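Long-range contacts in iron transport multicopper oxidase FET3 (Saccharomyces cerevisiae, PDB 1ZPU), which oxidises Fe(II) to Fe(III) for high-affinity iron uptake, using four bound copper ions to reduce dioxygen to water, and also oxidises cuprous ions: residues A[175-180]-A[273-278]; A[337-342]-A[366-371]; A[343-348]-A[509-514]. All coordinates share one frame; numbering follows the deposited sequence.

Contact 1: residues A[175-180]-A[273-278]; sequences TMNLTW and TSYMVY. With NAG (2-acetamido-2-deoxy-beta-D-glucopyranose), chain H; NAG (2-acetamido-2-deoxy-beta-D-glucopyranose), chain G.
Y275 pairs with 175-180 through both its N and its O, bonding to the residues before and after T179: its N donates to L178 O (2.7 Å), and its O receives W180 N (2.7 Å). V277 N then donates to W180 O, completing a parallel ladder that joins edge strand 179-181 to strand 271-277 in the second plastocyanin-like domain. Just ahead of the strand, L178 N is bonded to the hydroxyl S274 OG at 2.8 Å, so a side chain continues the pairing where the backbone turns aside. T179 and Y275 share one face of the sheet. The phenol ring of Y275 reaches back toward N177: T179 OG1 lies at the ring edge near CD1, and Y275 OH rests against N177 CB. An alanine at Y275 would probably keep the backbone bonds but leave N177 CB without the phenol end and T179 OG1 without the ring edge beside it, opening a gap on this face. N177 ND2 is covalently joined to C1 of an N-acetylglucosamine. On the other face W180 and M276 run side by side, both with CG anti to the backbone N (chi1 177° and -171°), in a Met-aromatic contact: M276 SD sits obliquely to the six-membered ring of W180, 4.8 Å from its centroid, with CZ3 its nearest ring atom.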
loop_
_atom_site.group_PDB
_atom_site.type_symbol
_atom_site.label_atom_id
_atom_site.label_comp_id
_atom_site.label_asym_id
_atom_site.label_seq_id
_atom_site.Cartn_x
_atom_site.Cartn_y
_atom_site.Cartn_z
ATOM N N THR A 175 18.790 -0.779 -7.051
ATOM C CA THR A 175 20.092 -0.075 -7.137
ATOM C C THR A 175 19.880 1.396 -7.368
ATOM O O THR A 175 18.772 1.905 -7.277
ATOM C CB THR A 175 20.972 -0.483 -8.334
ATOM O OG1 THR A 175 20.140 -0.971 -9.385
ATOM C CG2 THR A 175 21.989 -1.510 -7.936
ATOM N N MET A 176 20.977 2.057 -7.701
ATOM C CA MET A 176 20.962 3.418 -8.163
ATOM C C MET A 176 21.572 3.464 -9.555
ATOM O O MET A 176 22.200 2.502 -9.993
ATOM C CB MET A 176 21.758 4.290 -7.205
ATOM C CG MET A 176 21.041 4.531 -5.907
ATOM S SD MET A 176 21.749 5.942 -5.069
ATOM C CE MET A 176 20.846 7.318 -5.775
ATOM N N ASN A 177 21.388 4.589 -10.244
ATOM C CA ASN A 177 21.949 4.806 -11.590
ATOM C C ASN A 177 21.876 3.559 -12.482
ATOM O O ASN A 177 22.882 3.008 -12.913
ATOM C CB ASN A 177 23.340 5.469 -11.543
ATOM C CG ASN A 177 24.095 5.155 -10.278
ATOM O OD1 ASN A 177 24.418 4.009 -10.039
ATOM N ND2 ASN A 177 24.392 6.164 -9.470
ATOM N N LEU A 178 20.632 3.152 -12.732
ATOM C CA LEU A 178 20.257 1.982 -13.501
ATOM C C LEU A 178 20.260 2.251 -14.988
ATOM O O LEU A 178 19.922 3.349 -15.441
ATOM C CB LEU A 178 18.833 1.599 -13.116
ATOM C CG LEU A 178 18.158 0.373 -13.725
ATOM C CD1 LEU A 178 18.850 -0.909 -13.255
ATOM C CD2 LEU A 178 16.709 0.362 -13.315
ATOM N N THR A 179 20.584 1.205 -15.734
ATOM C CA THR A 179 20.594 1.220 -17.177
ATOM C C THR A 179 19.359 0.519 -17.768
ATOM O O THR A 179 19.027 -0.615 -17.384
ATOM C CB THR A 179 21.857 0.534 -17.639
ATOM O OG1 THR A 179 22.945 1.425 -17.417
ATOM C CG2 THR A 179 21.784 0.174 -19.089
ATOM N N TRP A 180 18.680 1.202 -18.690
ATOM C CA TRP A 180 17.605 0.607 -19.462
ATOM C C TRP A 180 17.957 0.722 -20.940
ATOM O O TRP A 180 17.927 1.812 -21.532
ATOM C CB TRP A 180 16.272 1.279 -19.130
ATOM C CG TRP A 180 15.099 0.799 -19.929
ATOM C CD1 TRP A 180 14.892 -0.457 -20.408
ATOM C CD2 TRP A 180 13.961 1.563 -20.311
ATOM N NE1 TRP A 180 13.698 -0.525 -21.076
ATOM C CE2 TRP A 180 13.098 0.701 -21.026
ATOM C CE3 TRP A 180 13.585 2.900 -20.129
ATOM C CZ2 TRP A 180 11.883 1.129 -21.573
ATOM C CZ3 TRP A 180 12.362 3.336 -20.675
ATOM C CH2 TRP A 180 11.529 2.445 -21.389
ATOM N N THR A 273 19.349 10.153 -10.970
ATOM C CA THR A 273 19.358 9.951 -12.421
ATOM C C THR A 273 19.674 8.504 -12.783
ATOM O O THR A 273 20.658 7.931 -12.309
ATOM C CB THR A 273 20.418 10.840 -13.152
ATOM O OG1 THR A 273 20.294 12.217 -12.774
ATOM C CG2 THR A 273 20.301 10.704 -14.649
ATOM N N SER A 274 18.835 7.932 -13.640
ATOM C CA SER A 274 19.118 6.659 -14.292
ATOM C C SER A 274 19.169 6.852 -15.809
ATOM O O SER A 274 18.974 7.963 -16.305
ATOM C CB SER A 274 18.083 5.610 -13.925
ATOM O OG SER A 274 18.477 4.920 -12.756
ATOM N N TYR A 275 19.440 5.782 -16.550
ATOM C CA TYR A 275 19.787 5.938 -17.952
ATOM C C TYR A 275 18.934 5.149 -18.920
ATOM O O TYR A 275 18.934 3.925 -18.916
ATOM C CB TYR A 275 21.253 5.574 -18.187
ATOM C CG TYR A 275 22.151 6.018 -17.077
ATOM C CD1 TYR A 275 22.820 5.080 -16.292
ATOM C CD2 TYR A 275 22.319 7.375 -16.790
ATOM C CE1 TYR A 275 23.637 5.473 -15.262
ATOM C CE2 TYR A 275 23.136 7.778 -15.758
ATOM C CZ TYR A 275 23.791 6.815 -14.994
ATOM O OH TYR A 275 24.614 7.201 -13.961
ATOM N N MET A 276 18.226 5.875 -19.773
ATOM C CA MET A 276 17.629 5.286 -20.961
ATOM C C MET A 276 18.675 5.302 -22.088
ATOM O O MET A 276 19.014 6.361 -22.643
ATOM C CB MET A 276 16.359 6.029 -21.360
ATOM C CG MET A 276 15.568 5.351 -22.437
ATOM S SD MET A 276 14.050 6.259 -22.713
ATOM C CE MET A 276 13.487 5.566 -24.263
ATOM N N VAL A 277 19.189 4.111 -22.395
ATOM C CA VAL A 277 20.332 3.956 -23.282
ATOM C C VAL A 277 19.939 3.467 -24.680
ATOM O O VAL A 277 19.550 2.316 -24.861
ATOM C CB VAL A 277 21.395 3.000 -22.677
ATOM C CG1 VAL A 277 22.592 2.917 -23.573
ATOM C CG2 VAL A 277 21.821 3.453 -21.289
ATOM N N TYR A 278 20.050 4.349 -25.666
ATOM C CA TYR A 278 19.840 3.978 -27.053
ATOM C C TYR A 278 21.166 3.522 -27.628
ATOM O O TYR A 278 21.201 2.663 -28.495
ATOM C CB TYR A 278 19.324 5.164 -27.873
ATOM C CG TYR A 278 17.864 5.535 -27.702
ATOM C CD1 TYR A 278 17.402 6.128 -26.530
ATOM C CD2 TYR A 278 16.959 5.352 -28.744
ATOM C CE1 TYR A 278 16.076 6.487 -26.387
ATOM C CE2 TYR A 278 15.629 5.718 -28.614
ATOM C CZ TYR A 278 15.194 6.284 -27.434
ATOM O OH TYR A 278 13.876 6.647 -27.303
HETATM C C1 NAG H . 25.525 5.801 -8.618
HETATM C C2 NAG H . 26.209 4.759 -7.727
HETATM C C3 NAG H . 26.590 5.303 -6.351
HETATM C C4 NAG H . 27.319 6.637 -6.423
HETATM C C5 NAG H . 26.485 7.540 -7.335
HETATM C C6 NAG H . 27.143 8.879 -7.607
HETATM C C7 NAG H . 25.369 2.406 -7.583
HETATM C C8 NAG H . 26.251 1.820 -8.650
HETATM N N2 NAG H . 25.254 3.727 -7.462
HETATM O O3 NAG H . 27.399 4.395 -5.643
HETATM O O4 NAG H . 27.419 7.160 -5.109
HETATM O O5 NAG H . 26.386 6.910 -8.594
HETATM O O6 NAG H . 28.265 8.593 -8.412
HETATM O O7 NAG H . 24.706 1.682 -6.847
HETATM C C1 NAG G . 13.430 -3.859 -13.251
HETATM C C2 NAG G . 13.957 -4.107 -14.668
HETATM C C3 NAG G . 12.894 -4.781 -15.528
HETATM C C4 NAG G . 12.262 -6.004 -14.853
HETATM C C5 NAG G . 11.853 -5.641 -13.440
HETATM C C6 NAG G . 11.482 -6.928 -12.735
HETATM C C7 NAG G . 15.576 -2.706 -15.854
HETATM C C8 NAG G . 15.816 -1.482 -16.710
HETATM N N2 NAG G . 14.385 -2.864 -15.278
HETATM O O3 NAG G . 13.497 -5.194 -16.723
HETATM O O4 NAG G . 11.051 -6.392 -15.482
HETATM O O5 NAG G . 12.935 -5.079 -12.748
HETATM O O6 NAG G . 10.987 -6.671 -11.445
HETATM O O7 NAG G . 16.482 -3.524 -15.711
#

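Contact 2: residues A[337-342]-A[366-371]; sequences NNITYT and GSNTHT. With NAG (2-acetamido-2-deoxy-beta-D-glucopyranose), chain B.
I339 lies over one face of the H370 imidazole and can be followed outward from its backbone. CB stands 3.7 Å from H370 ND1, above the same face. The CG2 branch, anti to the backbone N, passes between the ring's root and the neighbouring amide, meeting H370 CB and, at 3.8 Å, N368 ND2. The CG1 branch leaves on the backbone-N side (chi1 -61°) and runs on extended, which carries CD1 over the middle of the imidazole. This is a CH-pi contact: CD1 is 3.8 Å from the ring centroid and only 11° off the ring normal. The same methyl also reaches S367 O. At the ring's edge, N337 ND2 approaches H370 NE2 at 3.9 Å with the amide steeply turned against the imidazole; N337 itself is held by D321 N, bonded to its OD1.

Further along, T342 N donates to N368 O (3.0 Å), the hydrogen bond that joins the two loops. T342 OG1 bends back to T340 O, from above the carbonyl plane. N368 ND2 lies close to both T340 O and T342 OG1, while N368 OD1 accepts from E524 N in the C-terminal tail. Y341 turns the edge of its ring to T369 O, with CD1 at 3.4 Å, and meets F460 edge-to-face on its way toward the copper region. These loops flank helix 348-352 in the third plastocyanin-like domain, the first following strand 332-336 and the second leading into strand 371-374. With one backbone bond and an aliphatic chain laid over an aromatic face, the join probably rests mainly on dispersion and shape, while N337 OD1 and N368 OD1 find their partners outside the two loops, at D321 and E524.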
loop_
_atom_site.group_PDB
_atom_site.type_symbol
_atom_site.label_atom_id
_atom_site.label_comp_id
_atom_site.label_asym_id
_atom_site.label_seq_id
_atom_site.Cartn_x
_atom_site.Cartn_y
_atom_site.Cartn_z
ATOM N N ASN A 337 -10.141 9.715 13.955
ATOM C CA ASN A 337 -10.929 10.346 15.017
ATOM C C ASN A 337 -10.143 10.333 16.317
ATOM O O ASN A 337 -9.063 10.922 16.380
ATOM C CB ASN A 337 -12.297 9.686 15.183
ATOM C CG ASN A 337 -13.139 9.773 13.921
ATOM O OD1 ASN A 337 -13.088 10.771 13.191
ATOM N ND2 ASN A 337 -13.918 8.722 13.655
ATOM N N ASN A 338 -10.647 9.638 17.331
ATOM C CA ASN A 338 -9.947 9.582 18.610
ATOM C C ASN A 338 -9.309 8.228 18.914
ATOM O O ASN A 338 -9.035 7.914 20.074
ATOM C CB ASN A 338 -10.872 10.013 19.749
ATOM C CG ASN A 338 -12.060 9.071 19.943
ATOM O OD1 ASN A 338 -12.342 8.207 19.100
ATOM N ND2 ASN A 338 -12.782 9.262 21.057
ATOM N N ILE A 339 -9.054 7.444 17.866
ATOM C CA ILE A 339 -8.548 6.071 18.007
ATOM C C ILE A 339 -7.239 5.837 17.245
ATOM O O ILE A 339 -7.139 6.157 16.059
ATOM C CB ILE A 339 -9.625 5.037 17.558
ATOM C CG1 ILE A 339 -10.880 5.167 18.432
ATOM C CG2 ILE A 339 -9.089 3.608 17.607
ATOM C CD1 ILE A 339 -12.057 4.332 17.977
ATOM N N THR A 340 -6.239 5.305 17.949
ATOM C CA THR A 340 -5.047 4.722 17.334
ATOM C C THR A 340 -5.306 3.240 17.255
ATOM O O THR A 340 -5.686 2.631 18.262
ATOM C CB THR A 340 -3.819 4.813 18.244
ATOM O OG1 THR A 340 -3.877 5.992 19.056
ATOM C CG2 THR A 340 -2.535 4.749 17.431
ATOM N N TYR A 341 -5.080 2.643 16.089
ATOM C CA TYR A 341 -5.273 1.207 15.956
ATOM C C TYR A 341 -4.395 0.442 16.938
ATOM O O TYR A 341 -3.171 0.598 16.952
ATOM C CB TYR A 341 -5.020 0.707 14.538
ATOM C CG TYR A 341 -5.098 -0.798 14.480
ATOM C CD1 TYR A 341 -6.328 -1.448 14.528
ATOM C CD2 TYR A 341 -3.944 -1.576 14.430
ATOM C CE1 TYR A 341 -6.408 -2.842 14.499
ATOM C CE2 TYR A 341 -4.016 -2.967 14.400
ATOM C CZ TYR A 341 -5.250 -3.590 14.431
ATOM O OH TYR A 341 -5.332 -4.956 14.402
ATOM N N THR A 342 -5.040 -0.377 17.761
ATOM C CA THR A 342 -4.340 -1.224 18.703
ATOM C C THR A 342 -4.804 -2.655 18.480
ATOM O O THR A 342 -5.958 -2.977 18.735
ATOM C CB THR A 342 -4.612 -0.784 20.141
ATOM O OG1 THR A 342 -4.749 0.645 20.190
ATOM C CG2 THR A 342 -3.474 -1.218 21.037
ATOM N N GLY A 366 -14.039 -5.183 19.581
ATOM C CA GLY A 366 -13.198 -4.306 20.385
ATOM C C GLY A 366 -13.479 -2.831 20.198
ATOM O O GLY A 366 -14.050 -2.414 19.182
ATOM N N SER A 367 -13.065 -2.043 21.186
ATOM C CA SER A 367 -13.267 -0.598 21.187
ATOM C C SER A 367 -12.052 0.156 20.637
ATOM O O SER A 367 -12.187 1.280 20.141
ATOM C CB SER A 367 -13.551 -0.121 22.604
ATOM O OG SER A 367 -12.560 -0.606 23.487
ATOM N N ASN A 368 -10.874 -0.464 20.730
ATOM C CA ASN A 368 -9.628 0.206 20.372
ATOM C C ASN A 368 -9.054 -0.343 19.068
ATOM O O ASN A 368 -7.848 -0.292 18.791
ATOM C CB ASN A 368 -8.612 0.084 21.504
ATOM C CG ASN A 368 -7.842 1.357 21.720
ATOM O OD1 ASN A 368 -7.598 1.742 22.853
ATOM N ND2 ASN A 368 -7.472 2.034 20.635
ATOM N N THR A 369 -9.962 -0.840 18.253
ATOM C CA THR A 369 -9.610 -1.616 17.101
ATOM C C THR A 369 -10.119 -0.885 15.853
ATOM O O THR A 369 -9.696 -1.165 14.729
ATOM C CB THR A 369 -10.236 -2.996 17.285
ATOM O OG1 THR A 369 -9.340 -4.008 16.823
ATOM C CG2 THR A 369 -11.604 -3.084 16.636
ATOM N N HIS A 370 -10.988 0.096 16.101
ATOM C CA HIS A 370 -11.696 0.877 15.082
ATOM C C HIS A 370 -12.355 0.025 14.009
ATOM O O HIS A 370 -12.039 0.165 12.816
ATOM C CB HIS A 370 -10.810 1.934 14.430
ATOM C CG HIS A 370 -11.478 3.265 14.305
ATOM N ND1 HIS A 370 -10.781 4.435 14.091
ATOM C CD2 HIS A 370 -12.783 3.615 14.409
ATOM C CE1 HIS A 370 -11.631 5.445 14.048
ATOM N NE2 HIS A 370 -12.851 4.976 14.243
ATOM N N THR A 371 -13.268 -0.846 14.441
ATOM C CA THR A 371 -13.945 -1.756 13.527
ATOM C C THR A 371 -15.323 -1.249 13.142
ATOM O O THR A 371 -16.081 -0.792 13.988
ATOM C CB THR A 371 -14.015 -3.198 14.081
ATOM O OG1 THR A 371 -12.748 -3.838 13.890
ATOM C CG2 THR A 371 -15.049 -4.013 13.354
HETATM C C1 NAG B . -13.204 8.042 21.698
HETATM C C2 NAG B . -12.880 7.143 22.890
HETATM C C3 NAG B . -14.152 6.517 23.493
HETATM C C4 NAG B . -15.414 7.342 23.242
HETATM C C5 NAG B . -15.588 7.674 21.755
HETATM C C6 NAG B . -16.168 9.067 21.509
HETATM C C7 NAG B . -11.208 5.370 23.231
HETATM C C8 NAG B . -11.763 4.071 23.771
HETATM N N2 NAG B . -11.980 6.100 22.423
HETATM O O3 NAG B . -13.993 6.310 24.882
HETATM O O4 NAG B . -16.527 6.601 23.678
HETATM O O5 NAG B . -14.359 7.539 21.051
HETATM O O6 NAG B . -17.324 9.238 22.294
HETATM O O7 NAG B . -10.073 5.731 23.530
#

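Contact 3: residues A[343-348]-A[509-514]; sequences APKVPT and GNAAAN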
loop_
_atom_site.group_PDB
_atom_site.type_symbol
_atom_site.label_atom_id
_atom_site.label_comp_id
_atom_site.label_asym_id
_atom_site.label_seq_id
_atom_site.Cartn_x
_atom_site.Cartn_y
_atom_site.Cartn_z
ATOM N N ALA A 343 -3.898 -3.491 17.985
ATOM C CA ALA A 343 -4.166 -4.894 17.681
ATOM C C ALA A 343 -4.834 -5.656 18.823
ATOM O O ALA A 343 -4.451 -5.496 19.983
ATOM C CB ALA A 343 -2.880 -5.592 17.278
ATOM N N PRO A 344 -5.840 -6.479 18.493
ATOM C CA PRO A 344 -6.570 -7.259 19.470
ATOM C C PRO A 344 -5.861 -8.568 19.853
ATOM O O PRO A 344 -4.859 -8.938 19.232
ATOM C CB PRO A 344 -7.887 -7.548 18.754
ATOM C CG PRO A 344 -7.563 -7.515 17.324
ATOM C CD PRO A 344 -6.341 -6.701 17.127
ATOM N N LYS A 345 -6.384 -9.249 20.874
ATOM C CA LYS A 345 -5.815 -10.516 21.351
ATOM C C LYS A 345 -6.122 -11.700 20.428
ATOM O O LYS A 345 -5.449 -12.735 20.483
ATOM C CB LYS A 345 -6.304 -10.820 22.770
ATOM C CG LYS A 345 -5.410 -10.254 23.878
ATOM C CD LYS A 345 -6.089 -10.276 25.244
ATOM C CE LYS A 345 -5.588 -9.135 26.121
ATOM N NZ LYS A 345 -6.691 -8.579 26.971
ATOM N N VAL A 346 -7.154 -11.539 19.600
ATOM C CA VAL A 346 -7.576 -12.555 18.637
ATOM C C VAL A 346 -7.866 -11.860 17.305
ATOM O O VAL A 346 -8.598 -10.867 17.279
ATOM C CB VAL A 346 -8.845 -13.335 19.122
ATOM C CG1 VAL A 346 -9.186 -14.475 18.169
ATOM C CG2 VAL A 346 -8.654 -13.873 20.533
ATOM N N PRO A 347 -7.301 -12.389 16.197
ATOM C CA PRO A 347 -7.455 -11.809 14.861
ATOM C C PRO A 347 -8.920 -11.582 14.529
ATOM O O PRO A 347 -9.744 -12.430 14.853
ATOM C CB PRO A 347 -6.902 -12.898 13.942
ATOM C CG PRO A 347 -5.991 -13.701 14.784
ATOM C CD PRO A 347 -6.474 -13.612 16.179
ATOM N N THR A 348 -9.232 -10.458 13.888
ATOM C CA THR A 348 -10.613 -10.102 13.557
ATOM C C THR A 348 -11.369 -11.270 12.927
ATOM O O THR A 348 -12.412 -11.684 13.444
ATOM C CB THR A 348 -10.686 -8.893 12.597
ATOM O OG1 THR A 348 -9.785 -7.869 13.032
ATOM C CG2 THR A 348 -12.105 -8.330 12.545
ATOM N N GLY A 509 -12.771 -15.356 20.581
ATOM C CA GLY A 509 -13.740 -14.300 20.273
ATOM C C GLY A 509 -13.362 -12.961 20.876
ATOM O O GLY A 509 -14.128 -12.371 21.641
ATOM N N ASN A 510 -12.177 -12.481 20.500
ATOM C CA ASN A 510 -11.522 -11.328 21.116
ATOM C C ASN A 510 -11.401 -11.411 22.651
ATOM O O ASN A 510 -12.387 -11.243 23.394
ATOM C CB ASN A 510 -12.160 -10.021 20.674
ATOM C CG ASN A 510 -11.303 -8.829 21.014
ATOM O OD1 ASN A 510 -10.415 -8.900 21.873
ATOM N ND2 ASN A 510 -11.560 -7.716 20.340
ATOM N N ALA A 511 -10.165 -11.647 23.098
ATOM C CA ALA A 511 -9.843 -11.966 24.479
ATOM C C ALA A 511 -10.659 -13.182 24.915
ATOM O O ALA A 511 -10.267 -14.310 24.610
ATOM C CB ALA A 511 -10.056 -10.752 25.394
ATOM N N ALA A 512 -11.815 -12.939 25.549
ATOM C CA ALA A 512 -12.581 -13.955 26.305
ATOM C C ALA A 512 -12.885 -15.259 25.561
ATOM O O ALA A 512 -13.124 -15.268 24.353
ATOM C CB ALA A 512 -13.883 -13.347 26.927
ATOM N N ALA A 513 -12.903 -16.347 26.330
ATOM C CA ALA A 513 -12.956 -17.716 25.816
ATOM C C ALA A 513 -14.344 -18.129 25.336
ATOM O O ALA A 513 -14.988 -18.985 25.964
ATOM C CB ALA A 513 -12.453 -18.702 26.896
ATOM N N ASN A 514 -14.801 -17.532 24.232
ATOM C CA ASN A 514 -16.128 -17.843 23.665
ATOM C C ASN A 514 -17.215 -17.946 24.740
ATOM O O ASN A 514 -18.112 -18.790 24.635
ATOM C CB ASN A 514 -16.089 -19.186 22.904
ATOM C CG ASN A 514 -15.549 -19.067 21.481
ATOM O OD1 ASN A 514 -14.871 -18.089 21.116
ATOM N ND2 ASN A 514 -15.844 -20.080 20.665
#
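V346 and N510 meet through torsions that lay an isopropyl group against the backbone of N510 and A511. In V346, CG1 is anti to the backbone N (chi1 -175°), which leaves CG2 on the opposite side from the carbonyl carbon and brings it 3.7 Å from A511 N. V346 CB lies equally close to N510 N, so the valine covers two successive peptide nitrogens. N510 and A511 both have positive phi, and this turn of the chain presents their backbone to V346. N510 swings its amide away from its own N (chi1 -166°) and toward P344, where ND2 comes within 4.0 Å of the proline CB.

The contact attaches the tail beyond helix 494-502 to the loop that enters helix 348-352 in the third plastocyanin-like domain; P347 is that helix's N-cap residue, and T348, in its first turn, sends OG1 to F77 O in the first domain. P344 packs on F77 as well, so the proline touches both the tail and a loop of the first domain.

On the outer side K345 lays its aliphatic chain along A511. Its CB faces A511 N, and farther out CD touches the A511 methyl, also at 4.0 Å. The lysine does not end on the alanine: its chain bends at the last torsion, and NZ is hydrogen-bonded to L521 O, farther along the same tail.

Contacts 2 and 3 are neighbours, their centres 14 Å apart, because 337-342 runs straight into 343-348. Segment 366-371 also touches both segments of contact 3: G366 N packs against N510 ND2 at 3.6 Å, and T369 OG1 lies 4.0 Å from P344 CG. Together they gather the loops before and after helix 348-352 and the C-terminal tail on one flank of the third domain. Contact 2 lies nearer the copper cluster: the side chain of Y341 is about 8 Å from that of the type 3 copper ligand H107, against about 12 Å for the side chain of P344 in contact 3. Contact 1 belongs to the second domain, beyond the chain's centre, with nearest atoms about 31 Å from contact 2 and about 33 Å from contact 3.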